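Local coordinates for protein linoleate 11-lipoxygenase (Gaeumannomyces graminis, PDB 5FX8) that oxidises linoleic and alpha-linolenic acids with a catalytic manganese centre, forming 11S- and 13R-hydroperoxy fatty acids and converting the 11S product into the 13R one, at residues G86-G89 with N90-A94; E302-F305 with R306-D310; H312-M315 with G316-R320; Q46-P50 with N51-N55. One frame throughout, in Å; residues are numbered along the deposited sequence.

Contact 1 (G86-G89 with N90-A94). With NAG (2-acetamido-2-deoxy-beta-D-glucopyranose), chain J.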
loop_
_atom_site.group_PDB
_atom_site.type_symbol
_atom_site.label_atom_id
_atom_site.label_comp_id
_atom_site.label_asym_id
_atom_site.label_seq_id
_atom_site.Cartn_x
_atom_site.Cartn_y
_atom_site.Cartn_z
ATOM N N GLY A 86 -4.398 -25.910 7.815
ATOM C CA GLY A 86 -3.700 -26.709 8.804
ATOM C C GLY A 86 -3.395 -25.915 10.060
ATOM O O GLY A 86 -3.534 -24.698 10.116
ATOM N N GLU A 87 -2.961 -26.609 11.102
ATOM C CA GLU A 87 -2.666 -25.910 12.349
ATOM C C GLU A 87 -1.588 -24.854 12.163
ATOM O O GLU A 87 -1.699 -23.737 12.677
ATOM C CB GLU A 87 -2.234 -26.901 13.415
ATOM C CG GLU A 87 -2.012 -26.283 14.763
ATOM C CD GLU A 87 -1.470 -27.278 15.737
ATOM O OE1 GLU A 87 -1.490 -28.482 15.422
ATOM O OE2 GLU A 87 -1.008 -26.861 16.809
ATOM N N LEU A 88 -0.524 -25.190 11.444
ATOM C CA LEU A 88 0.559 -24.230 11.304
ATOM C C LEU A 88 0.200 -23.145 10.301
ATOM O O LEU A 88 0.544 -21.978 10.502
ATOM C CB LEU A 88 1.850 -24.946 10.926
ATOM C CG LEU A 88 3.097 -24.097 10.696
ATOM C CD1 LEU A 88 3.383 -23.249 11.875
ATOM C CD2 LEU A 88 4.301 -24.973 10.366
ATOM N N GLY A 89 -0.538 -23.495 9.250
ATOM C CA GLY A 89 -0.924 -22.498 8.273
ATOM C C GLY A 89 -1.941 -21.529 8.825
ATOM O O GLY A 89 -1.965 -20.352 8.462
ATOM N N ASN A 90 -2.787 -22.008 9.720
ATOM C CA ASN A 90 -3.689 -21.103 10.402
ATOM C C ASN A 90 -2.949 -20.258 11.431
ATOM O O ASN A 90 -3.250 -19.074 11.585
ATOM C CB ASN A 90 -4.827 -21.890 11.031
ATOM C CG ASN A 90 -5.757 -21.008 11.808
ATOM O OD1 ASN A 90 -5.717 -20.992 13.041
ATOM N ND2 ASN A 90 -6.577 -20.233 11.098
ATOM N N ASN A 91 -1.972 -20.826 12.135
ATOM C CA ASN A 91 -1.192 -19.996 13.046
ATOM C C ASN A 91 -0.487 -18.874 12.300
ATOM O O ASN A 91 -0.463 -17.729 12.764
ATOM C CB ASN A 91 -0.183 -20.836 13.813
ATOM C CG ASN A 91 -0.778 -21.476 15.044
ATOM O OD1 ASN A 91 -1.977 -21.717 15.117
ATOM N ND2 ASN A 91 0.063 -21.764 16.014
ATOM N N ILE A 92 0.079 -19.180 11.133
ATOM C CA ILE A 92 0.754 -18.168 10.332
ATOM C C ILE A 92 -0.243 -17.151 9.815
ATOM O O ILE A 92 0.014 -15.935 9.835
ATOM C CB ILE A 92 1.527 -18.845 9.192
ATOM C CG1 ILE A 92 2.771 -19.476 9.749
ATOM C CG2 ILE A 92 1.942 -17.873 8.180
ATOM C CD1 ILE A 92 3.490 -20.237 8.756
ATOM N N SER A 93 -1.402 -17.626 9.360
ATOM C CA SER A 93 -2.421 -16.711 8.881
ATOM C C SER A 93 -2.871 -15.759 9.984
ATOM O O SER A 93 -3.025 -14.560 9.753
ATOM C CB SER A 93 -3.587 -17.508 8.332
ATOM O OG SER A 93 -4.368 -16.693 7.501
ATOM N N ALA A 94 -3.028 -16.263 11.200
ATOM C CA ALA A 94 -3.519 -15.441 12.289
ATOM C C ALA A 94 -2.448 -14.493 12.809
ATOM O O ALA A 94 -2.755 -13.366 13.216
ATOM C CB ALA A 94 -4.037 -16.334 13.405
HETATM C C1 NAG J . -0.351 -22.389 17.237
HETATM C C2 NAG J . 0.699 -23.418 17.642
HETATM C C3 NAG J . 0.364 -24.020 19.010
HETATM C C4 NAG J . 0.139 -22.920 20.044
HETATM C C5 NAG J . -0.858 -21.881 19.525
HETATM C C6 NAG J . -0.974 -20.667 20.424
HETATM C C7 NAG J . 1.874 -24.509 15.762
HETATM C C8 NAG J . 2.871 -23.395 15.846
HETATM N N2 NAG J . 0.855 -24.462 16.636
HETATM O O3 NAG J . 1.444 -24.852 19.415
HETATM O O4 NAG J . -0.350 -23.453 21.272
HETATM O O5 NAG J . -0.450 -21.398 18.235
HETATM O O6 NAG J . 0.138 -19.788 20.291
HETATM O O7 NAG J . 1.983 -25.415 14.937
#
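E87, L88, N91 and I92 meet across one turn at the beginning of the long helix 86-124, a local helical contact that carries an N-linked sugar. Four consecutive backbone bonds of the i to i+4 kind build the turn, from N90 N to G86 O (2.8 Å) through S93 N to G89 O (2.9 Å).

On one side of it the N91 amide is glycosylated, ND2 being joined to C1 of the N-acetylglucosamine, and N91-I92-S93 is the matching N-X-S sequon. E87 reaches the same sugar from the preceding turn. Its chain is fully extended, with CG anti to the backbone N (chi1 -176°), and this carries OE2 to the acetamido nitrogen N2 at 3.0 Å in a nearly straight bond (168°). The sugar ring is thus tied to the helix by the glycosidic link and by one hydrogen bond. L88 CD1 lies 4.0 Å from the methyl carbon C8 of the acetamido group, and 4.3 Å from I92 CD1 one turn on.

Inward, L88 and I92 both pack on F305 of helix 268-305 and on F70, while L88 also touches K66 and L69 of helix 56-69. Strand 83-85, paired antiparallel with 71-73, leads directly into this turn.

Contact 2 (E302-F305 with R306-D310)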
loop_
_atom_site.group_PDB
_atom_site.type_symbol
_atom_site.label_atom_id
_atom_site.label_comp_id
_atom_site.label_asym_id
_atom_site.label_seq_id
_atom_site.Cartn_x
_atom_site.Cartn_y
_atom_site.Cartn_z
ATOM N N GLU A 302 4.317 -20.729 -0.231
ATOM C CA GLU A 302 3.781 -21.925 0.415
ATOM C C GLU A 302 4.621 -23.136 0.067
ATOM O O GLU A 302 5.012 -23.938 0.937
ATOM C CB GLU A 302 2.338 -22.176 -0.028
ATOM C CG GLU A 302 1.350 -21.260 0.568
ATOM C CD GLU A 302 -0.038 -21.420 0.015
ATOM O OE1 GLU A 302 -0.654 -22.501 0.115
ATOM O OE2 GLU A 302 -0.531 -20.429 -0.516
ATOM N N ALA A 303 4.870 -23.298 -1.230
ATOM C CA ALA A 303 5.671 -24.411 -1.681
ATOM C C ALA A 303 7.054 -24.367 -1.032
ATOM O O ALA A 303 7.559 -25.401 -0.579
ATOM C CB ALA A 303 5.717 -24.394 -3.208
ATOM N N ALA A 304 7.644 -23.166 -0.897
ATOM C CA ALA A 304 8.944 -23.061 -0.235
ATOM C C ALA A 304 8.863 -23.438 1.238
ATOM O O ALA A 304 9.721 -24.167 1.742
ATOM C CB ALA A 304 9.530 -21.656 -0.385
ATOM N N PHE A 305 7.865 -22.932 1.954
ATOM C CA PHE A 305 7.778 -23.216 3.385
ATOM C C PHE A 305 7.623 -24.708 3.652
ATOM O O PHE A 305 8.148 -25.220 4.636
ATOM C CB PHE A 305 6.615 -22.434 3.990
ATOM C CG PHE A 305 6.616 -22.372 5.482
ATOM C CD1 PHE A 305 7.489 -21.552 6.157
ATOM C CD2 PHE A 305 5.693 -23.102 6.212
ATOM C CE1 PHE A 305 7.458 -21.488 7.520
ATOM C CE2 PHE A 305 5.651 -23.034 7.575
ATOM C CZ PHE A 305 6.518 -22.236 8.233
ATOM N N ARG A 306 6.942 -25.415 2.768
ATOM C CA ARG A 306 6.814 -26.861 2.867
ATOM C C ARG A 306 8.073 -27.658 2.501
ATOM O O ARG A 306 8.030 -28.886 2.590
ATOM C CB ARG A 306 5.654 -27.321 1.981
ATOM C CG ARG A 306 4.315 -26.830 2.483
ATOM C CD ARG A 306 3.209 -27.391 1.688
ATOM N NE ARG A 306 3.426 -28.800 1.417
ATOM C CZ ARG A 306 3.021 -29.791 2.199
ATOM N NH1 ARG A 306 2.355 -29.542 3.319
ATOM N NH2 ARG A 306 3.281 -31.035 1.849
ATOM N N THR A 307 9.187 -27.029 2.116
ATOM C CA THR A 307 10.311 -27.786 1.561
ATOM C C THR A 307 11.677 -27.277 2.018
ATOM O O THR A 307 12.580 -28.076 2.261
ATOM C CB THR A 307 10.293 -27.765 0.026
ATOM O OG1 THR A 307 10.114 -26.418 -0.438
ATOM C CG2 THR A 307 9.243 -28.683 -0.554
ATOM N N LEU A 308 11.857 -25.962 2.091
ATOM C CA LEU A 308 13.086 -25.392 2.614
ATOM C C LEU A 308 13.045 -25.372 4.130
ATOM O O LEU A 308 12.000 -25.125 4.741
ATOM C CB LEU A 308 13.298 -23.966 2.122
ATOM C CG LEU A 308 13.109 -23.680 0.657
ATOM C CD1 LEU A 308 13.283 -22.221 0.414
ATOM C CD2 LEU A 308 14.121 -24.458 -0.081
ATOM N N SER A 309 14.201 -25.610 4.734
ATOM C CA SER A 309 14.305 -25.520 6.173
ATOM C C SER A 309 14.073 -24.087 6.610
ATOM O O SER A 309 14.341 -23.142 5.875
ATOM C CB SER A 309 15.686 -25.988 6.624
ATOM O OG SER A 309 15.880 -25.844 8.013
ATOM N N ASP A 310 13.587 -23.920 7.822
ATOM C CA ASP A 310 13.563 -22.581 8.353
ATOM C C ASP A 310 14.964 -21.962 8.417
ATOM O O ASP A 310 15.088 -20.734 8.375
ATOM C CB ASP A 310 12.874 -22.604 9.708
ATOM C CG ASP A 310 11.353 -22.790 9.606
ATOM O OD1 ASP A 310 10.708 -22.493 8.555
ATOM O OD2 ASP A 310 10.784 -23.217 10.624
#
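R306, T307 and L308 fold back onto E302, A303 and A304 where helix 268-305 ends, held mainly by backbone hydrogen bonds. R306 N still makes the regular helical bond to E302 O (3.0 Å). One step later the pattern changes: A304 O takes two donors, L308 N at 2.8 Å almost in line with the carbonyl, and T307 N at 2.9 Å from well above the carbonyl plane. The second of these is an i to i+3 bond, which marks a tightening of the last turn.

Side-chain polar bonding adds a fourth link. With T307 OG1 set between its own N and carbonyl carbon (chi1 49°), the hydroxyl turns back along the helix and donates to A303 O at 2.8 Å. Buried R306 sends its guanidinium group away, where NE forms a salt bridge with E442 and NH1 bonds to F70 O.

Apolar and aromatic contacts are fewer. A304 CB touches L308 CD1 at 3.9 Å. D310 OD1 comes obliquely to F305 CE1 (3.6 Å), ring and carboxylate planes 40° apart; K66 is shared by the two, its ammonium forming a salt bridge with that oxygen and a cation-pi contact with the F305 ring.

K66 also donates to F305 O and L308 O, a cation placed where it would be expected to balance the negative end of the helix dipole. The arrangement is that of a helix C-terminus unwinding into a loop, here closing the helix that supplies H290 and H294 to the catalytic manganese.

Contact 3 (H312-M315 with G316-R320)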
loop_
_atom_site.group_PDB
_atom_site.type_symbol
_atom_site.label_atom_id
_atom_site.label_comp_id
_atom_site.label_asym_id
_atom_site.label_seq_id
_atom_site.Cartn_x
_atom_site.Cartn_y
_atom_site.Cartn_z
ATOM N N HIS A 312 17.314 -22.354 6.113
ATOM C CA HIS A 312 17.795 -22.113 4.762
ATOM C C HIS A 312 17.812 -20.620 4.442
ATOM O O HIS A 312 16.818 -19.930 4.676
ATOM C CB HIS A 312 16.907 -22.831 3.794
ATOM C CG HIS A 312 17.517 -23.025 2.457
ATOM N ND1 HIS A 312 17.868 -21.979 1.645
ATOM C CD2 HIS A 312 17.835 -24.146 1.784
ATOM C CE1 HIS A 312 18.374 -22.446 0.524
ATOM N NE2 HIS A 312 18.368 -23.760 0.586
ATOM N N PRO A 313 18.908 -20.090 3.892
ATOM C CA PRO A 313 18.981 -18.631 3.632
ATOM C C PRO A 313 17.921 -18.095 2.679
ATOM O O PRO A 313 17.480 -16.937 2.801
ATOM C CB PRO A 313 20.398 -18.469 3.060
ATOM C CG PRO A 313 21.140 -19.622 3.628
ATOM C CD PRO A 313 20.198 -20.757 3.665
ATOM N N VAL A 314 17.504 -18.908 1.725
ATOM C CA VAL A 314 16.463 -18.477 0.806
ATOM C C VAL A 314 15.111 -18.413 1.517
ATOM O O VAL A 314 14.298 -17.525 1.244
ATOM C CB VAL A 314 16.427 -19.395 -0.423
ATOM C CG1 VAL A 314 15.307 -19.012 -1.296
ATOM C CG2 VAL A 314 17.697 -19.267 -1.179
ATOM N N MET A 315 14.867 -19.333 2.456
ATOM C CA MET A 315 13.651 -19.289 3.252
ATOM C C MET A 315 13.555 -17.997 4.028
ATOM O O MET A 315 12.473 -17.424 4.142
ATOM C CB MET A 315 13.592 -20.471 4.220
ATOM C CG MET A 315 12.234 -20.663 4.908
ATOM S SD MET A 315 10.982 -21.151 3.720
ATOM C CE MET A 315 9.990 -19.692 3.552
ATOM N N GLY A 316 14.674 -17.529 4.574
ATOM C CA GLY A 316 14.661 -16.291 5.331
ATOM C C GLY A 316 14.391 -15.070 4.474
ATOM O O GLY A 316 13.651 -14.174 4.882
ATOM N N VAL A 317 14.962 -15.021 3.271
ATOM C CA VAL A 317 14.652 -13.889 2.404
ATOM C C VAL A 317 13.195 -13.953 1.900
ATOM O O VAL A 317 12.507 -12.924 1.805
ATOM C CB VAL A 317 15.693 -13.830 1.277
ATOM C CG1 VAL A 317 15.325 -12.868 0.189
ATOM C CG2 VAL A 317 16.986 -13.420 1.872
ATOM N N LEU A 318 12.686 -15.150 1.597
ATOM C CA LEU A 318 11.298 -15.237 1.172
ATOM C C LEU A 318 10.353 -14.835 2.295
ATOM O O LEU A 318 9.400 -14.087 2.067
ATOM C CB LEU A 318 10.973 -16.638 0.676
ATOM C CG LEU A 318 11.494 -17.009 -0.703
ATOM C CD1 LEU A 318 11.074 -18.398 -0.977
ATOM C CD2 LEU A 318 10.964 -16.128 -1.759
ATOM N N ASN A 319 10.617 -15.296 3.518
ATOM C CA ASN A 319 9.820 -14.840 4.653
ATOM C C ASN A 319 9.851 -13.342 4.773
ATOM O O ASN A 319 8.824 -12.718 5.032
ATOM C CB ASN A 319 10.306 -15.447 5.957
ATOM C CG ASN A 319 9.796 -16.785 6.132
ATOM O OD1 ASN A 319 8.860 -17.133 5.446
ATOM N ND2 ASN A 319 10.410 -17.586 6.981
ATOM N N ARG A 320 11.022 -12.747 4.624
ATOM C CA ARG A 320 11.087 -11.298 4.706
ATOM C C ARG A 320 10.214 -10.639 3.645
ATOM O O ARG A 320 9.484 -9.698 3.942
ATOM C CB ARG A 320 12.528 -10.832 4.582
ATOM C CG ARG A 320 12.632 -9.349 4.451
ATOM C CD ARG A 320 12.534 -8.753 5.792
ATOM N NE ARG A 320 12.845 -7.343 5.816
ATOM C CZ ARG A 320 12.716 -6.578 6.887
ATOM N NH1 ARG A 320 12.304 -7.095 8.026
ATOM N NH2 ARG A 320 13.036 -5.310 6.827
#
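M315 is the residue most covered in the first two turns of helix 313-321, and its terminal methyl folds over the next turn onto N319. The chain leaves with CG anti to the backbone N (chi1 -169°) and then bends at chi2 and chi3. That course brings CE to N319 OD1 at 3.4 Å and to L318 CB at 4.3 Å, the M315 and N319 side chains crossing at a slant. N319 in turn lays its amide back over the M315 carbonyl, whose oxygen receives N319 N at 2.9 Å. The amide oxygen has its polar partner outside, H301 NE2 on helix 268-305.

G316 comes next. With no side chain of its own, it brings bare backbone against the preceding residues, and its N donates to H312 O at 3.2 Å, the first i to i+4 bond of the helix.

L318, the third, turns toward the preceding turn. Its CD1 lies 4.3 Å from V314 CG1, and both residues rest on W439 of helix 434-444; L318 N bonds to V314 O at 2.9 Å.

H312 closes the N-terminus as the N-cap. Its ND1 accepts V314 N at 3.1 Å, the donor lying within 5° of the imidazole plane, while NE2 bonds to D433.

With ND1 acting as an acceptor, the imidazole is most simply read as neutral and protonated on NE2, its proton directed to the aspartate. On this reading the helix starts on a histidine whose ND1 accepts and whose NE2 donates, and continues as a mostly apolar turn.

Contact 4 (Q46-P50 with N51-N55). Unlike the reference sequence in segment 51-55: N52 (reference Lys).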
loop_
_atom_site.group_PDB
_atom_site.type_symbol
_atom_site.label_atom_id
_atom_site.label_comp_id
_atom_site.label_asym_id
_atom_site.label_seq_id
_atom_site.Cartn_x
_atom_site.Cartn_y
_atom_site.Cartn_z
ATOM N N GLN A 46 24.174 -18.999 10.993
ATOM C CA GLN A 46 22.855 -19.257 11.544
ATOM C C GLN A 46 21.929 -19.716 10.451
ATOM O O GLN A 46 21.231 -20.678 10.634
ATOM C CB GLN A 46 22.279 -18.028 12.238
ATOM C CG GLN A 46 21.129 -18.338 13.175
ATOM C CD GLN A 46 21.069 -17.345 14.276
ATOM O OE1 GLN A 46 21.722 -16.311 14.198
ATOM N NE2 GLN A 46 20.334 -17.653 15.327
ATOM N N TYR A 47 21.922 -19.040 9.308
ATOM C CA TYR A 47 21.311 -19.584 8.094
ATOM C C TYR A 47 22.370 -20.333 7.289
ATOM O O TYR A 47 23.420 -19.772 6.979
ATOM C CB TYR A 47 20.699 -18.483 7.233
ATOM C CG TYR A 47 19.474 -17.831 7.793
ATOM C CD1 TYR A 47 18.221 -18.381 7.599
ATOM C CD2 TYR A 47 19.566 -16.660 8.504
ATOM C CE1 TYR A 47 17.108 -17.788 8.101
ATOM C CE2 TYR A 47 18.463 -16.068 9.011
ATOM C CZ TYR A 47 17.233 -16.630 8.804
ATOM O OH TYR A 47 16.118 -16.009 9.310
ATOM N N THR A 48 22.102 -21.585 6.946
ATOM C CA THR A 48 23.045 -22.361 6.159
ATOM C C THR A 48 22.310 -23.232 5.151
ATOM O O THR A 48 21.116 -23.487 5.270
ATOM C CB THR A 48 23.912 -23.281 7.025
ATOM O OG1 THR A 48 23.063 -24.192 7.715
ATOM C CG2 THR A 48 24.742 -22.513 8.028
ATOM N N LEU A 49 23.053 -23.718 4.176
ATOM C CA LEU A 49 22.578 -24.713 3.240
ATOM C C LEU A 49 22.536 -26.088 3.896
ATOM O O LEU A 49 23.213 -26.325 4.891
ATOM C CB LEU A 49 23.479 -24.755 2.019
ATOM C CG LEU A 49 23.381 -23.548 1.100
ATOM C CD1 LEU A 49 24.335 -23.744 -0.062
ATOM C CD2 LEU A 49 21.962 -23.379 0.619
ATOM N N PRO A 50 21.716 -27.008 3.379
ATOM C CA PRO A 50 21.696 -28.361 3.940
ATOM C C PRO A 50 22.866 -29.211 3.507
ATOM O O PRO A 50 23.150 -30.213 4.163
ATOM C CB PRO A 50 20.387 -28.934 3.404
ATOM C CG PRO A 50 20.176 -28.214 2.146
ATOM C CD PRO A 50 20.637 -26.822 2.395
ATOM N N ASN A 51 23.558 -28.818 2.439
ATOM C CA ASN A 51 24.616 -29.633 1.843
ATOM C C ASN A 51 25.596 -30.146 2.893
ATOM O O ASN A 51 25.835 -31.355 2.996
ATOM C CB ASN A 51 25.331 -28.816 0.765
ATOM C CG ASN A 51 24.350 -28.099 -0.175
ATOM O OD1 ASN A 51 23.305 -27.620 0.265
ATOM N ND2 ASN A 51 24.682 -28.026 -1.466
ATOM N N ASN A 52 26.128 -29.262 3.725
ATOM C CA ASN A 52 27.153 -29.727 4.652
ATOM C C ASN A 52 26.793 -29.499 6.105
ATOM O O ASN A 52 27.614 -29.044 6.904
ATOM C CB ASN A 52 28.463 -29.060 4.324
ATOM C CG ASN A 52 28.941 -29.474 3.000
ATOM O OD1 ASN A 52 29.247 -30.629 2.783
ATOM N ND2 ASN A 52 28.978 -28.552 2.081
ATOM N N ASP A 53 25.568 -29.842 6.439
ATOM C CA ASP A 53 25.010 -29.601 7.739
ATOM C C ASP A 53 25.098 -30.874 8.564
ATOM O O ASP A 53 24.559 -31.904 8.139
ATOM C CB ASP A 53 23.562 -29.158 7.574
ATOM C CG ASP A 53 22.970 -28.642 8.829
ATOM O OD1 ASP A 53 23.488 -28.946 9.906
ATOM O OD2 ASP A 53 21.956 -27.949 8.756
ATOM N N PRO A 54 25.750 -30.867 9.728
ATOM C CA PRO A 54 25.845 -32.108 10.508
ATOM C C PRO A 54 24.502 -32.599 10.953
ATOM O O PRO A 54 24.208 -33.786 10.844
ATOM C CB PRO A 54 26.703 -31.708 11.711
ATOM C CG PRO A 54 27.312 -30.492 11.361
ATOM C CD PRO A 54 26.439 -29.772 10.407
ATOM N N ASN A 55 23.668 -31.707 11.418
ATOM C CA ASN A 55 22.341 -32.040 11.909
ATOM C C ASN A 55 21.322 -32.197 10.809
ATOM O O ASN A 55 20.156 -31.863 10.960
ATOM C CB ASN A 55 21.937 -30.969 12.911
ATOM C CG ASN A 55 23.005 -30.751 13.934
ATOM O OD1 ASN A 55 23.612 -29.694 14.006
ATOM N ND2 ASN A 55 23.283 -31.784 14.703
HETATM O O HOH W 1 25.890 -26.764 4.375
#
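P50 and D53 bracket a beta turn, P50-N51-N52-D53, in the loop that leads into helix 56-69. The bond closing it is weak: D53 N reaches P50 O at 3.3 Å.

Around that turn the nearest side-chain contacts are made by N51. Its CG is anti to the carbonyl carbon (chi1 -47°), which lays the amide alongside L49 and P50, all pointing the same way. OD1 meets L49 CB at 3.4 Å and P50 CD at 3.5 Å, carbon contacts on an oxygen, while ND2 of the same amide bonds to A429 O. D53 extends back toward the first residues of the loop, and its CB lies 3.6 Å from P50 O.

A second layer fixes these groups. D53 OD2 is held by salt bridges from R59 and R311, so the turn is fastened both to helix 56-69 and to the loop before helix 313-321. R59 also donates to T48 O, and Q56 to P50 O. The ring of P50 packs on Y434 and E435 of helix 434-444, and L49 on H312 and D433.

One water bridges the residue before the turn and its third position, donating to L49 O at 2.8 Å and accepting from N52 N at 2.6 Å.

Overall arrangement
In chain order the contacts run 4, 1, 2, 3, and all lie on the same side of the chain's centre within the lipoxygenase fold. Contacts 2 and 3 are closest, their centres 9 Å apart, because helix 268-305 passes through one short loop into helix 313-321; M315 and L318 pack on A304 and F305. Contact 1, about 14 Å from contact 2 centre to centre, touches it through L88 and I92 on F305. Contact 4, its centre about 14 Å from that of contact 3, lies against H312 and P313 through Y47, T48 and L49, but its centre stays about 26 Å from that of contact 1. F305 thus joins helices 86-124 and 313-321 at the end of the manganese-binding helix, while the N-terminal loop covers the start of helix 313-321.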